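Local coordinates for protein membrane-bound protease PH1510 (Pyrococcus horikoshii OT3, PDB 3WWV) that cleaves substrates such as casein and a stomatin homolog near hydrophobic or aromatic residues, and is represented by its C-terminal OB-fold domain, at residues Thr16-Leu21 with Gly31-Ala36; Gly25-Arg30 with Leu60-Glu65; Arg37-Gly42 with Arg51-Asp56. One frame throughout, in Å; residues are numbered along the deposited sequence.

Contact 1 (Thr16-Leu21 with Gly31-Ala36)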
loop_
_atom_site.group_PDB
_atom_site.type_symbol
_atom_site.label_atom_id
_atom_site.label_comp_id
_atom_site.label_asym_id
_atom_site.label_seq_id
_atom_site.Cartn_x
_atom_site.Cartn_y
_atom_site.Cartn_z
ATOM N N THR A 16 -2.752 -13.372 0.011
ATOM C CA THR A 16 -3.970 -13.987 0.499
ATOM C C THR A 16 -3.701 -14.418 1.919
ATOM O O THR A 16 -2.634 -14.967 2.209
ATOM C CB THR A 16 -4.345 -15.201 -0.362
ATOM O OG1 THR A 16 -4.306 -14.821 -1.742
ATOM C CG2 THR A 16 -5.744 -15.709 -0.031
ATOM N N VAL A 17 -4.644 -14.132 2.814
ATOM C CA VAL A 17 -4.522 -14.562 4.198
ATOM C C VAL A 17 -4.607 -16.088 4.235
ATOM O O VAL A 17 -5.547 -16.670 3.690
ATOM C CB VAL A 17 -5.614 -13.952 5.103
ATOM C CG1 VAL A 17 -5.466 -14.464 6.534
ATOM C CG2 VAL A 17 -5.584 -12.424 5.067
ATOM N N VAL A 18 -3.613 -16.719 4.860
ATOM C CA VAL A 18 -3.605 -18.167 5.063
ATOM C C VAL A 18 -3.871 -18.513 6.531
ATOM O O VAL A 18 -4.395 -19.581 6.843
ATOM C CB VAL A 18 -2.323 -18.841 4.507
ATOM C CG1 VAL A 18 -2.269 -18.697 2.993
ATOM C CG2 VAL A 18 -1.064 -18.231 5.102
ATOM N N GLU A 19 -3.544 -17.584 7.426
ATOM C CA GLU A 19 -3.927 -17.693 8.827
ATOM C C GLU A 19 -4.434 -16.333 9.314
ATOM O O GLU A 19 -3.690 -15.350 9.299
ATOM C CB GLU A 19 -2.745 -18.175 9.677
ATOM C CG GLU A 19 -3.033 -18.212 11.167
ATOM C CD GLU A 19 -1.840 -18.677 11.978
ATOM O OE1 GLU A 19 -1.656 -19.905 12.119
ATOM O OE2 GLU A 19 -1.091 -17.818 12.482
ATOM N N GLU A 20 -5.695 -16.297 9.748
ATOM C CA GLU A 20 -6.402 -15.058 10.111
ATOM C C GLU A 20 -5.519 -14.009 10.778
ATOM O O GLU A 20 -4.787 -14.309 11.730
ATOM C CB GLU A 20 -7.624 -15.354 10.995
ATOM C CG GLU A 20 -8.500 -14.145 11.284
ATOM C CD GLU A 20 -9.706 -14.480 12.145
ATOM O OE1 GLU A 20 -9.534 -14.759 13.359
ATOM O OE2 GLU A 20 -10.837 -14.441 11.607
ATOM N N LEU A 21 -5.613 -12.784 10.260
ATOM C CA LEU A 21 -4.941 -11.617 10.828
ATOM C C LEU A 21 -5.808 -11.011 11.918
ATOM O O LEU A 21 -6.825 -10.386 11.628
ATOM C CB LEU A 21 -4.676 -10.578 9.734
ATOM C CG LEU A 21 -3.436 -10.718 8.860
ATOM C CD1 LEU A 21 -3.201 -12.134 8.354
ATOM C CD2 LEU A 21 -3.540 -9.753 7.705
ATOM N N GLY A 31 4.856 -17.094 -3.857
ATOM C CA GLY A 31 4.769 -18.454 -3.352
ATOM C C GLY A 31 5.095 -18.548 -1.876
ATOM O O GLY A 31 4.886 -19.593 -1.263
ATOM N N GLU A 32 5.596 -17.450 -1.311
ATOM C CA GLU A 32 6.168 -17.432 0.035
ATOM C C GLU A 32 5.144 -17.198 1.132
ATOM O O GLU A 32 4.224 -16.386 0.984
ATOM C CB GLU A 32 7.223 -16.324 0.158
ATOM C CG GLU A 32 8.501 -16.494 -0.648
ATOM C CD GLU A 32 9.497 -15.378 -0.353
ATOM O OE1 GLU A 32 10.231 -15.470 0.665
ATOM O OE2 GLU A 32 9.543 -14.398 -1.135
ATOM N N LEU A 33 5.339 -17.884 2.253
ATOM C CA LEU A 33 4.600 -17.584 3.467
ATOM C C LEU A 33 5.284 -16.449 4.212
ATOM O O LEU A 33 6.505 -16.465 4.390
ATOM C CB LEU A 33 4.521 -18.802 4.374
ATOM C CG LEU A 33 3.640 -19.984 3.987
ATOM C CD1 LEU A 33 3.752 -21.035 5.082
ATOM C CD2 LEU A 33 2.192 -19.560 3.791
ATOM N N TRP A 34 4.490 -15.473 4.653
ATOM C CA TRP A 34 4.986 -14.351 5.446
ATOM C C TRP A 34 4.154 -14.096 6.702
ATOM O O TRP A 34 2.935 -14.278 6.699
ATOM C CB TRP A 34 4.970 -13.077 4.610
ATOM C CG TRP A 34 6.067 -12.966 3.634
ATOM C CD1 TRP A 34 6.115 -13.511 2.388
ATOM C CD2 TRP A 34 7.281 -12.224 3.799
ATOM N NE1 TRP A 34 7.289 -13.167 1.770
ATOM C CE2 TRP A 34 8.026 -12.380 2.615
ATOM C CE3 TRP A 34 7.815 -11.451 4.840
ATOM C CZ2 TRP A 34 9.286 -11.789 2.439
ATOM C CZ3 TRP A 34 9.060 -10.858 4.665
ATOM C CH2 TRP A 34 9.781 -11.031 3.475
ATOM N N LYS A 35 4.825 -13.658 7.768
ATOM C CA LYS A 35 4.148 -13.082 8.915
ATOM C C LYS A 35 3.560 -11.762 8.446
ATOM O O LYS A 35 4.182 -11.048 7.656
ATOM C CB LYS A 35 5.123 -12.829 10.059
ATOM C CG LYS A 35 5.555 -14.064 10.827
ATOM C CD LYS A 35 6.536 -13.693 11.933
ATOM C CE LYS A 35 6.579 -14.767 13.012
ATOM N NZ LYS A 35 6.700 -14.184 14.384
ATOM N N ALA A 36 2.360 -11.444 8.919
ATOM C CA ALA A 36 1.678 -10.226 8.503
ATOM C C ALA A 36 0.827 -9.655 9.625
ATOM O O ALA A 36 0.434 -10.374 10.551
ATOM C CB ALA A 36 0.835 -10.471 7.255
#
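Leu21 with Ala36 and Val18 with Leu33 are the two touching pairs by which 16-21 meets 31-36 in this OB-fold domain. Strand 24-29 runs between strands 14-19 and 32-38 and takes up backbone bonds from both, so no hydrogen bond joins the two segments directly, and the side chains that meet are apolar. The first strand carries a classic beta bulge, in which Val18 and Glu19 both face Met26, and at Val18 the chain turns a corner. From there it heads in nearly the same direction as 33-36, with 12° between the two runs.

The inner end of the contact is buried. The end of the Leu21 side chain comes close to Ala36, its CG 4.2 Å from the carbonyl O of Ala36 and its CD2 4.5 Å from Ala36 CB. These separations are not short, but both residues are well enclosed: Ile44 and Val62 pack on Leu21, while Ile27 packs against Ala36, joining the pair to the hydrophobic core.

The outer end is different. Val18 is partly exposed and Leu33 lies at the surface, so their contact is a patch on the outside of the sheet, bordered by Met26, which touches both side chains. Leu33 is extended beyond CG, with CD1 anti to CA (chi2 -179°), and it is the other branch, CD2, that turns to the valine. The side chains meet at a slant, through a single pair of methyl groups: Val18 CG2 lies 3.8 Å from Leu33 CD2.

Contact 2 (Gly25-Arg30 with Leu60-Glu65)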
loop_
_atom_site.group_PDB
_atom_site.type_symbol
_atom_site.label_atom_id
_atom_site.label_comp_id
_atom_site.label_asym_id
_atom_site.label_seq_id
_atom_site.Cartn_x
_atom_site.Cartn_y
_atom_site.Cartn_z
ATOM N N GLY A 25 -0.966 -12.472 11.936
ATOM C CA GLY A 25 -1.227 -13.769 11.314
ATOM C C GLY A 25 -0.231 -14.088 10.217
ATOM O O GLY A 25 0.933 -13.690 10.289
ATOM N N MET A 26 -0.710 -14.763 9.180
ATOM C CA MET A 26 0.147 -15.330 8.170
ATOM C C MET A 26 -0.473 -15.097 6.794
ATOM O O MET A 26 -1.667 -15.324 6.610
ATOM C CB MET A 26 0.280 -16.828 8.448
ATOM C CG MET A 26 1.567 -17.467 7.977
ATOM S SD MET A 26 2.925 -17.156 9.111
ATOM C CE MET A 26 4.316 -17.587 8.067
ATOM N N ILE A 27 0.321 -14.629 5.832
ATOM C CA ILE A 27 -0.166 -14.465 4.455
ATOM C C ILE A 27 0.740 -15.142 3.426
ATOM O O ILE A 27 1.924 -15.386 3.680
ATOM C CB ILE A 27 -0.384 -12.985 4.034
ATOM C CG1 ILE A 27 0.947 -12.223 3.935
ATOM C CG2 ILE A 27 -1.390 -12.296 4.940
ATOM C CD1 ILE A 27 0.800 -10.793 3.438
ATOM N N LYS A 28 0.170 -15.445 2.265
ATOM C CA LYS A 28 0.949 -15.954 1.158
ATOM C C LYS A 28 1.104 -14.849 0.121
ATOM O O LYS A 28 0.115 -14.311 -0.371
ATOM C CB LYS A 28 0.288 -17.193 0.557
ATOM C CG LYS A 28 1.278 -18.146 -0.102
ATOM C CD LYS A 28 0.617 -19.477 -0.443
ATOM C CE LYS A 28 1.626 -20.492 -0.963
ATOM N NZ LYS A 28 2.575 -20.934 0.101
ATOM N N VAL A 29 2.344 -14.478 -0.170
ATOM C CA VAL A 29 2.621 -13.495 -1.208
ATOM C C VAL A 29 3.620 -14.103 -2.170
ATOM O O VAL A 29 4.708 -14.516 -1.757
ATOM C CB VAL A 29 3.162 -12.163 -0.650
ATOM C CG1 VAL A 29 3.599 -11.249 -1.782
ATOM C CG2 VAL A 29 2.101 -11.464 0.176
ATOM N N ARG A 30 3.243 -14.116 -3.453
ATOM C CA ARG A 30 3.892 -14.924 -4.486
ATOM C C ARG A 30 3.750 -16.390 -4.049
ATOM O O ARG A 30 2.627 -16.869 -3.859
ATOM C CB ARG A 30 5.352 -14.495 -4.718
ATOM C CG ARG A 30 5.505 -13.047 -5.175
ATOM C CD ARG A 30 6.934 -12.539 -5.018
ATOM N NE ARG A 30 7.382 -12.523 -3.621
ATOM C CZ ARG A 30 8.517 -11.976 -3.186
ATOM N NH1 ARG A 30 9.357 -11.376 -4.023
ATOM N NH2 ARG A 30 8.814 -12.023 -1.899
ATOM N N LEU A 60 5.024 -8.287 7.311
ATOM C CA LEU A 60 4.337 -7.441 6.318
ATOM C C LEU A 60 3.132 -6.734 6.931
ATOM O O LEU A 60 2.343 -7.349 7.643
ATOM C CB LEU A 60 3.891 -8.270 5.111
ATOM C CG LEU A 60 4.968 -9.081 4.408
ATOM C CD1 LEU A 60 4.371 -9.852 3.240
ATOM C CD2 LEU A 60 6.096 -8.182 3.936
ATOM N N ILE A 61 3.007 -5.436 6.659
ATOM C CA ILE A 61 1.855 -4.651 7.109
ATOM C C ILE A 61 0.929 -4.492 5.923
ATOM O O ILE A 61 1.355 -4.120 4.830
ATOM C CB ILE A 61 2.289 -3.310 7.723
ATOM C CG1 ILE A 61 3.111 -3.595 8.987
ATOM C CG2 ILE A 61 1.087 -2.432 8.085
ATOM C CD1 ILE A 61 4.143 -2.537 9.277
ATOM N N VAL A 62 -0.339 -4.827 6.134
ATOM C CA VAL A 62 -1.284 -5.017 5.044
ATOM C C VAL A 62 -2.596 -4.340 5.398
ATOM O O VAL A 62 -2.905 -4.157 6.584
ATOM C CB VAL A 62 -1.542 -6.519 4.762
ATOM C CG1 VAL A 62 -0.251 -7.260 4.431
ATOM C CG2 VAL A 62 -2.231 -7.198 5.931
ATOM N N VAL A 63 -3.338 -3.944 4.368
ATOM C CA VAL A 63 -4.757 -3.588 4.483
ATOM C C VAL A 63 -5.516 -4.588 3.614
ATOM O O VAL A 63 -4.917 -5.187 2.713
ATOM C CB VAL A 63 -5.061 -2.130 4.016
ATOM C CG1 VAL A 63 -4.362 -1.114 4.918
ATOM C CG2 VAL A 63 -4.671 -1.905 2.558
ATOM N N ARG A 64 -6.809 -4.795 3.860
ATOM C CA ARG A 64 -7.563 -5.618 2.913
ATOM C C ARG A 64 -7.706 -4.890 1.597
ATOM O O ARG A 64 -7.810 -3.664 1.559
ATOM C CB ARG A 64 -8.928 -6.110 3.418
ATOM C CG ARG A 64 -9.691 -5.211 4.367
ATOM C CD ARG A 64 -11.165 -5.616 4.418
ATOM N NE ARG A 64 -11.382 -7.056 4.392
ATOM C CZ ARG A 64 -11.593 -7.809 5.469
ATOM N NH1 ARG A 64 -11.626 -7.275 6.677
ATOM N NH2 ARG A 64 -11.768 -9.108 5.332
ATOM N N GLU A 65 -7.675 -5.660 0.521
ATOM C CA GLU A 65 -7.760 -5.109 -0.814
ATOM C C GLU A 65 -9.081 -4.324 -0.967
ATOM O O GLU A 65 -10.133 -4.773 -0.509
ATOM C CB GLU A 65 -7.628 -6.253 -1.829
ATOM C CG GLU A 65 -7.764 -5.867 -3.296
ATOM C CD GLU A 65 -6.635 -4.991 -3.814
ATOM O OE1 GLU A 65 -5.860 -4.433 -3.006
ATOM O OE2 GLU A 65 -6.533 -4.850 -5.049
#
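Ile27 CD1 touches two residues of 60-65 at once, and all the direct contacts between the segments are of this apolar kind. It meets Val62 end to end, with Ile27 CD1 and Val62 CG1 3.8 Å apart. Leu60 is met at a slant instead, Ile27 CD1 lying 3.7 Å from Leu60 CD1. The isoleucine can reach both because its CG1 sits between the backbone N and the carbonyl carbon (chi1 68°) and the chain then runs out straight to CD1. A second slanting contact adds Val29, whose CG2 is 4.1 Å from Leu60 CD1, so that the leucine methyl has an aliphatic partner on each of two strand residues.

Polar interactions across the contact are absent. The strands cross almost at right angles (84°), their axes 9.4 Å apart at closest approach, and their backbone bonds go to other strands: Ile27 to Trp34, Met26 to Val18 and Glu19, Leu60 and Val62 to Arg37. This is the face-to-face packing inside the curled sheet of an OB fold. All four side chains are buried, with Leu13 against Val29, Trp34 and Met55 against Leu60, and Leu21 and Val50 against Val62, while strand 32-38 bridges strands 24-29 and 59-64.

Contact 3 (Arg37-Gly42 with Arg51-Asp56)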
loop_
_atom_site.group_PDB
_atom_site.type_symbol
_atom_site.label_atom_id
_atom_site.label_comp_id
_atom_site.label_asym_id
_atom_site.label_seq_id
_atom_site.Cartn_x
_atom_site.Cartn_y
_atom_site.Cartn_z
ATOM N N ARG A 37 0.556 -8.355 9.524
ATOM C CA ARG A 37 -0.192 -7.610 10.533
ATOM C C ARG A 37 -1.078 -6.605 9.797
ATOM O O ARG A 37 -0.591 -5.874 8.944
ATOM C CB ARG A 37 0.800 -6.892 11.463
ATOM C CG ARG A 37 0.191 -6.165 12.648
ATOM C CD ARG A 37 1.243 -5.802 13.696
ATOM N NE ARG A 37 2.063 -4.637 13.337
ATOM C CZ ARG A 37 3.402 -4.615 13.284
ATOM N NH1 ARG A 37 4.130 -5.693 13.563
ATOM N NH2 ARG A 37 4.023 -3.493 12.954
ATOM N N SER A 38 -2.374 -6.582 10.090
ATOM C CA SER A 38 -3.245 -5.601 9.455
ATOM C C SER A 38 -2.993 -4.233 10.065
ATOM O O SER A 38 -2.846 -4.119 11.279
ATOM C CB SER A 38 -4.713 -5.979 9.586
ATOM O OG SER A 38 -5.090 -6.040 10.941
ATOM N N LYS A 39 -2.932 -3.206 9.219
ATOM C CA LYS A 39 -2.597 -1.860 9.688
ATOM C C LYS A 39 -3.646 -1.233 10.610
ATOM O O LYS A 39 -3.285 -0.639 11.619
ATOM C CB LYS A 39 -2.300 -0.917 8.531
ATOM C CG LYS A 39 -1.615 0.364 8.997
ATOM C CD LYS A 39 -1.254 1.273 7.846
ATOM C CE LYS A 39 -0.874 2.640 8.378
ATOM N NZ LYS A 39 0.506 2.670 8.927
ATOM N N PHE A 40 -4.927 -1.358 10.270
ATOM C CA PHE A 40 -5.978 -0.717 11.071
ATOM C C PHE A 40 -6.948 -1.726 11.635
ATOM O O PHE A 40 -7.266 -1.680 12.829
ATOM C CB PHE A 40 -6.818 0.256 10.243
ATOM C CG PHE A 40 -6.027 1.176 9.390
ATOM C CD1 PHE A 40 -5.475 2.331 9.924
ATOM C CD2 PHE A 40 -5.870 0.908 8.035
ATOM C CE1 PHE A 40 -4.757 3.197 9.124
ATOM C CE2 PHE A 40 -5.161 1.771 7.229
ATOM C CZ PHE A 40 -4.599 2.910 7.775
ATOM N N ASN A 41 -7.440 -2.596 10.741
ATOM C CA ASN A 41 -8.476 -3.585 11.040
ATOM C C ASN A 41 -8.113 -4.479 12.209
ATOM O O ASN A 41 -6.963 -4.876 12.359
ATOM C CB ASN A 41 -8.773 -4.456 9.811
ATOM C CG ASN A 41 -9.680 -3.772 8.793
ATOM O OD1 ASN A 41 -9.969 -4.338 7.733
ATOM N ND2 ASN A 41 -10.136 -2.555 9.104
ATOM N N GLY A 42 -9.101 -4.788 13.038
ATOM C CA GLY A 42 -8.903 -5.709 14.147
ATOM C C GLY A 42 -8.760 -7.152 13.683
ATOM O O GLY A 42 -8.146 -7.961 14.390
ATOM N N ARG A 51 -3.388 -6.119 0.555
ATOM C CA ARG A 51 -2.383 -5.327 -0.140
ATOM C C ARG A 51 -1.236 -5.030 0.825
ATOM O O ARG A 51 -1.486 -4.634 1.954
ATOM C CB ARG A 51 -3.019 -4.006 -0.573
ATOM C CG ARG A 51 -2.208 -3.196 -1.576
ATOM C CD ARG A 51 -2.830 -3.285 -2.956
ATOM N NE ARG A 51 -2.032 -4.103 -3.848
ATOM C CZ ARG A 51 -2.438 -4.547 -5.034
ATOM N NH1 ARG A 51 -3.659 -4.281 -5.475
ATOM N NH2 ARG A 51 -1.620 -5.276 -5.774
ATOM N N VAL A 52 0.009 -5.195 0.386
ATOM C CA VAL A 52 1.160 -4.906 1.249
ATOM C C VAL A 52 1.490 -3.405 1.212
ATOM O O VAL A 52 1.786 -2.873 0.147
ATOM C CB VAL A 52 2.411 -5.746 0.866
ATOM C CG1 VAL A 52 3.513 -5.575 1.905
ATOM C CG2 VAL A 52 2.060 -7.224 0.707
ATOM N N VAL A 53 1.436 -2.731 2.362
ATOM C CA VAL A 53 1.608 -1.268 2.410
ATOM C C VAL A 53 2.892 -0.811 3.102
ATOM O O VAL A 53 3.342 0.329 2.901
ATOM C CB VAL A 53 0.383 -0.533 3.019
ATOM C CG1 VAL A 53 -0.864 -0.775 2.173
ATOM C CG2 VAL A 53 0.137 -0.946 4.469
ATOM N N ASP A 54 3.477 -1.692 3.914
ATOM C CA ASP A 54 4.714 -1.395 4.648
ATOM C C ASP A 54 5.337 -2.687 5.146
ATOM O O ASP A 54 4.783 -3.764 4.948
ATOM C CB ASP A 54 4.425 -0.474 5.839
ATOM C CG ASP A 54 5.643 0.306 6.299
ATOM O OD1 ASP A 54 6.736 0.208 5.690
ATOM O OD2 ASP A 54 5.502 1.036 7.296
ATOM N N MET A 55 6.489 -2.569 5.798
ATOM C CA MET A 55 7.173 -3.716 6.378
ATOM C C MET A 55 7.823 -3.340 7.701
ATOM O O MET A 55 8.414 -2.274 7.831
ATOM C CB MET A 55 8.228 -4.252 5.419
ATOM C CG MET A 55 8.276 -5.762 5.369
ATOM S SD MET A 55 9.626 -6.385 4.362
ATOM C CE MET A 55 9.319 -5.497 2.857
ATOM N N ASP A 56 7.698 -4.240 8.669
ATOM C CA ASP A 56 8.243 -4.086 10.007
ATOM C C ASP A 56 9.133 -5.295 10.269
ATOM O O ASP A 56 8.644 -6.369 10.637
ATOM C CB ASP A 56 7.094 -4.070 11.019
ATOM C CG ASP A 56 7.515 -3.560 12.387
ATOM O OD1 ASP A 56 8.636 -3.016 12.532
ATOM O OD2 ASP A 56 6.699 -3.687 13.319
#
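Arg37 leaves its strand with CG anti to the backbone N and bends at chi3 (77°), while Asp56 also carries CG anti to its N; together these torsions bring guanidinium and carboxylate into a salt bridge. It spans the OB-fold sheet over Ile61 of strand 59-64, the strand between 32-38 and 49-56. A single oxygen is gripped: Arg37 NH2 gives a nearly straight bond (162°) to Asp56 OD2 at 2.7 Å, and Arg37 NH1 adds a weak one to the same OD2 at 3.3 Å. The oxygen lies close to the guanidinium plane, at its edge, but NH2 meets it on its anti side and somewhat out of the carboxylate plane, and the two planar groups stand 89° apart. Replacing Arg37 by a leucine would probably leave Asp56 OD2 without its charged mate and the exposed carboxylate free to turn.

Farther along, Lys39 CD is 4.3 Å from Val53 CG2, and the lysine also lays CG over the centre of the Phe40 ring. Val53 and Asp54 both face Ile61, a classic beta bulge. Ile11 of the second subunit packs on Lys39, Phe40 and Val53, which makes this side of the contact part of the dimer interface. Beyond strand 32-38 the chain turns, and the turn is tied by Ser38 OG, which donates to the backbone O of Asn41 at 2.6 Å.

In the fold
The three contacts belong to one five-stranded sheet, in the order 14-19, 24-29, 32-38, 59-64, 49-56, whose first and last strands also pair. Contact 2 lies near the centre of the chain, about 5 Å from contact 1 and 7 Å from contact 3 (between centres). Contacts 1 and 3 share strand 32-38 but are about 12 Å apart, on opposite sides of the chain's centre. Along the chain, contact 1 closes before contact 3 opens; contact 2 interleaves with the first and encloses the third. Contact 2 thus lies in the middle of the hydrophobic core, which the buried end of contact 1 joins, while contact 3, and the far face of strand 59-64, reach the second subunit.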